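Local coordinates for Glyoxalase/Bleomycin resistance protein/dioxygenase domain (Frankia sp., PDB 2RK0) that belongs to the glyoxalase/bleomycin resistance protein/dioxygenase superfamily and is possibly an oxidoreductase, its substrate and reaction being unassigned, at residues 91-95 with 96-100; 104-108 with 109-113. All coordinates share one frame; numbering follows the deposited sequence.

Both contacts are local and lie in series along one chain: interaction 1 closes the C-terminal end of helix 83-96, and interaction 2 is the beta hairpin of strands 104-106 and 109-115 that follows it. Their centres stand about 18 Å apart, yet they meet where the helix packs on the sheet. Phe100 CB comes within 3.5 Å of Ala113 O, and Leu93 and Phe100 both approach Leu112. Helix 83-96 leads by the loop 97-103 into the hairpin, which supplies two of the four strands of a mixed sheet ordered 72-80, 121-127, 109-115, 104-106, so the two contacts shape the helix-to-hairpin connection.

Interaction 1: 91-95 with 96-100; sequences ERLAK and AGAAF
A Schellman motif ends helix 83-96, and the chain leaving it folds the Phe100 ring back against Leu93 and Ala94 in the last turn. Gly97 leaves helical geometry with a positive phi, which turns the chain so that Ala98 N can reach back five residues to Leu93 O at 2.9 Å, with an N-H...O angle of 161°. Gly97 N adds a 2.8 Å bond to Ala94 O; here the donor stands well above the carbonyl plane, not on a lone pair. One step earlier, Ala96 N still makes the helical bond to Arg92 O.

Side chains close the same turn. Leu93 CB sits over one face of the Phe100 ring, 3.9 Å from its centroid and 30° off the ring normal, a CH-pi contact. The CD1 branch of Leu93 reaches the root of the ring, 3.7 Å from Phe100 CB, while its CD2 branch meets Ala98 CB at 3.9 Å. Phe100 holds CG between its own backbone N and carbonyl carbon (chi1 75°), and the ring lies back along the helix until CZ is 3.9 Å from Ala94 CB.

This is a surface contact in which Leu93 is the one buried residue. Arg92 NH1 makes a salt bridge with Asp28, just past helix 16-27, and a hydrogen bond to Ile26 O. Leu93 also packs on Trp22 and Ile26 of that helix, and both Leu93 and Phe100 touch Phe114 of strand 109-115.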
loop_
_atom_site.group_PDB
_atom_site.type_symbol
_atom_site.label_atom_id
_atom_site.label_comp_id
_atom_site.label_asym_id
_atom_site.label_seq_id
_atom_site.Cartn_x
_atom_site.Cartn_y
_atom_site.Cartn_z
ATOM N N GLU A 91 -17.980 12.912 -5.756
ATOM C CA GLU A 91 -19.055 12.832 -6.739
ATOM C C GLU A 91 -19.128 11.433 -7.339
ATOM O O GLU A 91 -20.205 10.845 -7.446
ATOM C CB GLU A 91 -18.825 13.865 -7.843
ATOM C CG GLU A 91 -18.792 15.306 -7.344
ATOM C CD GLU A 91 -18.259 16.289 -8.390
ATOM O OE1 GLU A 91 -18.795 16.309 -9.518
ATOM O OE2 GLU A 91 -17.306 17.040 -8.074
ATOM N N ARG A 92 -17.979 10.901 -7.733
ATOM C CA ARG A 92 -17.917 9.565 -8.318
ATOM C C ARG A 92 -18.308 8.489 -7.310
ATOM O O ARG A 92 -19.056 7.560 -7.632
ATOM C CB ARG A 92 -16.508 9.293 -8.840
ATOM C CG ARG A 92 -16.140 10.115 -10.061
ATOM C CD ARG A 92 -14.707 9.852 -10.476
ATOM N NE ARG A 92 -14.336 10.590 -11.675
ATOM C CZ ARG A 92 -13.114 10.593 -12.195
ATOM N NH1 ARG A 92 -12.141 9.900 -11.614
ATOM N NH2 ARG A 92 -12.865 11.279 -13.302
ATOM N N LEU A 93 -17.794 8.610 -6.089
ATOM C CA LEU A 93 -18.099 7.635 -5.043
ATOM C C LEU A 93 -19.599 7.603 -4.775
ATOM O O LEU A 93 -20.201 6.534 -4.700
ATOM C CB LEU A 93 -17.347 7.985 -3.750
ATOM C CG LEU A 93 -15.818 7.871 -3.829
ATOM C CD1 LEU A 93 -15.187 8.444 -2.563
ATOM C CD2 LEU A 93 -15.426 6.412 -4.019
ATOM N N ALA A 94 -20.194 8.783 -4.643
ATOM C CA ALA A 94 -21.622 8.897 -4.385
ATOM C C ALA A 94 -22.419 8.297 -5.536
ATOM O O ALA A 94 -23.308 7.468 -5.332
ATOM C CB ALA A 94 -21.993 10.354 -4.195
ATOM N N LYS A 95 -22.090 8.723 -6.751
ATOM C CA LYS A 95 -22.766 8.240 -7.947
ATOM C C LYS A 95 -22.696 6.714 -8.011
ATOM O O LYS A 95 -23.653 6.055 -8.414
ATOM C CB LYS A 95 -22.112 8.848 -9.192
ATOM C CG LYS A 95 -23.104 9.277 -10.270
ATOM C CD LYS A 95 -22.408 9.927 -11.469
ATOM C CE LYS A 95 -21.690 11.225 -11.089
ATOM N NZ LYS A 95 -22.625 12.310 -10.669
ATOM N N ALA A 96 -21.561 6.158 -7.595
ATOM C CA ALA A 96 -21.359 4.714 -7.614
ATOM C C ALA A 96 -21.958 4.003 -6.401
ATOM O O ALA A 96 -21.992 2.771 -6.344
ATOM C CB ALA A 96 -19.869 4.407 -7.711
ATOM N N GLY A 97 -22.431 4.775 -5.430
ATOM C CA GLY A 97 -23.011 4.174 -4.243
ATOM C C GLY A 97 -21.954 3.495 -3.386
ATOM O O GLY A 97 -22.239 2.544 -2.662
ATOM N N ALA A 98 -20.724 3.988 -3.473
ATOM C CA ALA A 98 -19.622 3.436 -2.695
ATOM C C ALA A 98 -19.666 3.919 -1.242
ATOM O O ALA A 98 -20.423 4.833 -0.903
ATOM C CB ALA A 98 -18.300 3.834 -3.331
ATOM N N ALA A 99 -18.857 3.298 -0.388
ATOM C CA ALA A 99 -18.776 3.683 1.018
ATOM C C ALA A 99 -17.709 4.769 1.174
ATOM O O ALA A 99 -16.580 4.616 0.706
ATOM C CB ALA A 99 -18.420 2.477 1.883
ATOM N N PHE A 100 -18.072 5.872 1.822
ATOM C CA PHE A 100 -17.132 6.963 2.028
ATOM C C PHE A 100 -17.709 8.017 2.957
ATOM O O PHE A 100 -18.922 8.109 3.140
ATOM C CB PHE A 100 -16.763 7.619 0.686
ATOM C CG PHE A 100 -17.848 8.502 0.118
ATOM C CD1 PHE A 100 -17.849 9.872 0.359
ATOM C CD2 PHE A 100 -18.878 7.957 -0.646
ATOM C CE1 PHE A 100 -18.865 10.692 -0.156
ATOM C CE2 PHE A 100 -19.900 8.763 -1.165
ATOM C CZ PHE A 100 -19.894 10.131 -0.921
#

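Interaction 2: 104-108 with 109-113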
loop_
_atom_site.group_PDB
_atom_site.type_symbol
_atom_site.label_atom_id
_atom_site.label_comp_id
_atom_site.label_asym_id
_atom_site.label_seq_id
_atom_site.Cartn_x
_atom_site.Cartn_y
_atom_site.Cartn_z
ATOM N N GLN A 104 -12.838 15.557 5.024
ATOM C CA GLN A 104 -12.689 16.184 6.326
ATOM C C GLN A 104 -11.519 17.152 6.387
ATOM O O GLN A 104 -10.418 16.846 5.925
ATOM C CB GLN A 104 -12.536 15.105 7.395
ATOM C CG GLN A 104 -12.236 15.636 8.777
ATOM C CD GLN A 104 -12.251 14.541 9.817
ATOM O OE1 GLN A 104 -11.844 13.409 9.539
ATOM N NE2 GLN A 104 -12.710 14.869 11.025
ATOM N N GLU A 105 -11.772 18.335 6.945
ATOM C CA GLU A 105 -10.732 19.340 7.085
ATOM C C GLU A 105 -10.006 19.103 8.402
ATOM O O GLU A 105 -10.619 19.080 9.469
ATOM C CB GLU A 105 -11.316 20.758 7.066
ATOM C CG GLU A 105 -10.269 21.829 7.323
ATOM C CD GLU A 105 -10.804 23.238 7.155
ATOM O OE1 GLU A 105 -12.024 23.435 7.297
ATOM O OE2 GLU A 105 -10.001 24.157 6.891
ATOM N N LEU A 106 -8.695 18.915 8.311
ATOM C CA LEU A 106 -7.868 18.670 9.479
ATOM C C LEU A 106 -6.774 19.725 9.558
ATOM O O LEU A 106 -6.579 20.497 8.627
ATOM C CB LEU A 106 -7.271 17.259 9.399
ATOM C CG LEU A 106 -8.322 16.147 9.544
ATOM C CD1 LEU A 106 -7.699 14.790 9.248
ATOM C CD2 LEU A 106 -8.902 16.179 10.956
ATOM N N PRO A 107 -6.045 19.771 10.677
ATOM C CA PRO A 107 -4.976 20.756 10.842
ATOM C C PRO A 107 -3.936 20.786 9.723
ATOM O O PRO A 107 -3.539 21.854 9.267
ATOM C CB PRO A 107 -4.367 20.375 12.189
ATOM C CG PRO A 107 -5.564 19.855 12.948
ATOM C CD PRO A 107 -6.209 18.970 11.905
ATOM N N PHE A 108 -3.517 19.614 9.263
ATOM C CA PHE A 108 -2.492 19.553 8.238
ATOM C C PHE A 108 -2.953 19.242 6.827
ATOM O O PHE A 108 -2.130 19.031 5.941
ATOM C CB PHE A 108 -1.416 18.566 8.679
ATOM C CG PHE A 108 -0.639 19.036 9.877
ATOM C CD1 PHE A 108 0.222 20.125 9.772
ATOM C CD2 PHE A 108 -0.807 18.429 11.121
ATOM C CE1 PHE A 108 0.902 20.604 10.890
ATOM C CE2 PHE A 108 -0.132 18.900 12.245
ATOM C CZ PHE A 108 0.724 19.990 12.129
ATOM N N GLY A 109 -4.265 19.223 6.616
ATOM C CA GLY A 109 -4.788 18.948 5.291
ATOM C C GLY A 109 -6.220 18.460 5.294
ATOM O O GLY A 109 -6.900 18.527 6.322
ATOM N N TRP A 110 -6.674 17.973 4.140
ATOM C CA TRP A 110 -8.027 17.448 3.974
ATOM C C TRP A 110 -7.895 15.976 3.597
ATOM O O TRP A 110 -7.016 15.605 2.816
ATOM C CB TRP A 110 -8.757 18.191 2.846
ATOM C CG TRP A 110 -9.068 19.621 3.155
ATOM C CD1 TRP A 110 -10.261 20.125 3.577
ATOM C CD2 TRP A 110 -8.161 20.727 3.098
ATOM N NE1 TRP A 110 -10.159 21.480 3.789
ATOM C CE2 TRP A 110 -8.876 21.876 3.506
ATOM C CE3 TRP A 110 -6.806 20.862 2.751
ATOM C CZ2 TRP A 110 -8.290 23.147 3.568
ATOM C CZ3 TRP A 110 -6.220 22.127 2.814
ATOM C CH2 TRP A 110 -6.965 23.253 3.224
ATOM N N ILE A 111 -8.764 15.142 4.152
ATOM C CA ILE A 111 -8.724 13.718 3.850
ATOM C C ILE A 111 -10.103 13.208 3.468
ATOM O O ILE A 111 -11.113 13.578 4.076
ATOM C CB ILE A 111 -8.219 12.895 5.058
ATOM C CG1 ILE A 111 -6.791 13.302 5.413
ATOM C CG2 ILE A 111 -8.253 11.402 4.732
ATOM C CD1 ILE A 111 -6.254 12.637 6.661
ATOM N N LEU A 112 -10.135 12.364 2.447
ATOM C CA LEU A 112 -11.369 11.746 1.992
ATOM C C LEU A 112 -11.139 10.255 2.200
ATOM O O LEU A 112 -10.266 9.665 1.565
ATOM C CB LEU A 112 -11.601 12.055 0.513
ATOM C CG LEU A 112 -12.775 11.370 -0.189
ATOM C CD1 LEU A 112 -14.052 11.603 0.592
ATOM C CD2 LEU A 112 -12.895 11.909 -1.614
ATOM N N ALA A 113 -11.890 9.648 3.114
ATOM C CA ALA A 113 -11.721 8.228 3.386
ATOM C C ALA A 113 -12.808 7.434 2.676
ATOM O O ALA A 113 -13.996 7.756 2.782
ATOM C CB ALA A 113 -11.768 7.978 4.902
HETATM O O HOH W 1 -12.481 23.412 4.032
#
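Glu105 and Trp110 form a non-hydrogen-bonded pair of a beta hairpin, their side chains side by side on one face; strand 104-106 turns back through a type I turn, Leu106 to Gly109, into the antiparallel strand 109-115. The tightly held part is the backbone ladder at Gln104 and Ile111, a hydrogen-bonded pair. Gln104 N donates to Ile111 O at 2.8 Å in an almost straight bond (175°), and Ile111 N returns one to Gln104 O at 3.0 Å, in the carbonyl plane. That oxygen also takes a weaker CA-H...O contact from Trp110 CA. Toward the turn the ladder is less even: Leu106 N bonds Gly109 O at 2.7 Å, but the return bond from Gly109 N to Leu106 O is weak at 3.3 Å. The backbone angles of Gly109 leave no room beside Phe108 O for a side chain.

Two faces of the hairpin differ. On one, Leu106 CD1 and Ile111 CD1 touch at 3.7 Å, an apolar contact between partly exposed side chains. On the other, buried Trp110 packs on Met83 and Leu86 of helix 83-96 and on Leu126 of strand 121-127, while Glu105 runs alongside its indole from the exposed edge strand. Glu105 CB lies 3.5 Å from Trp110 NE1, with CG close to the same nitrogen and OE2 reaching toward CZ2. Glu105 CG lies anti to the backbone N (chi1 175°), and the extended chain carries the carboxylate along the indole, their planes 21° apart. Glu105 OE2 forms a salt bridge with Arg128 NH1. Water completes the loose side: it accepts from Trp110 NE1 at 3.0 Å and donates weakly to Glu105 OE1 at 3.3 Å.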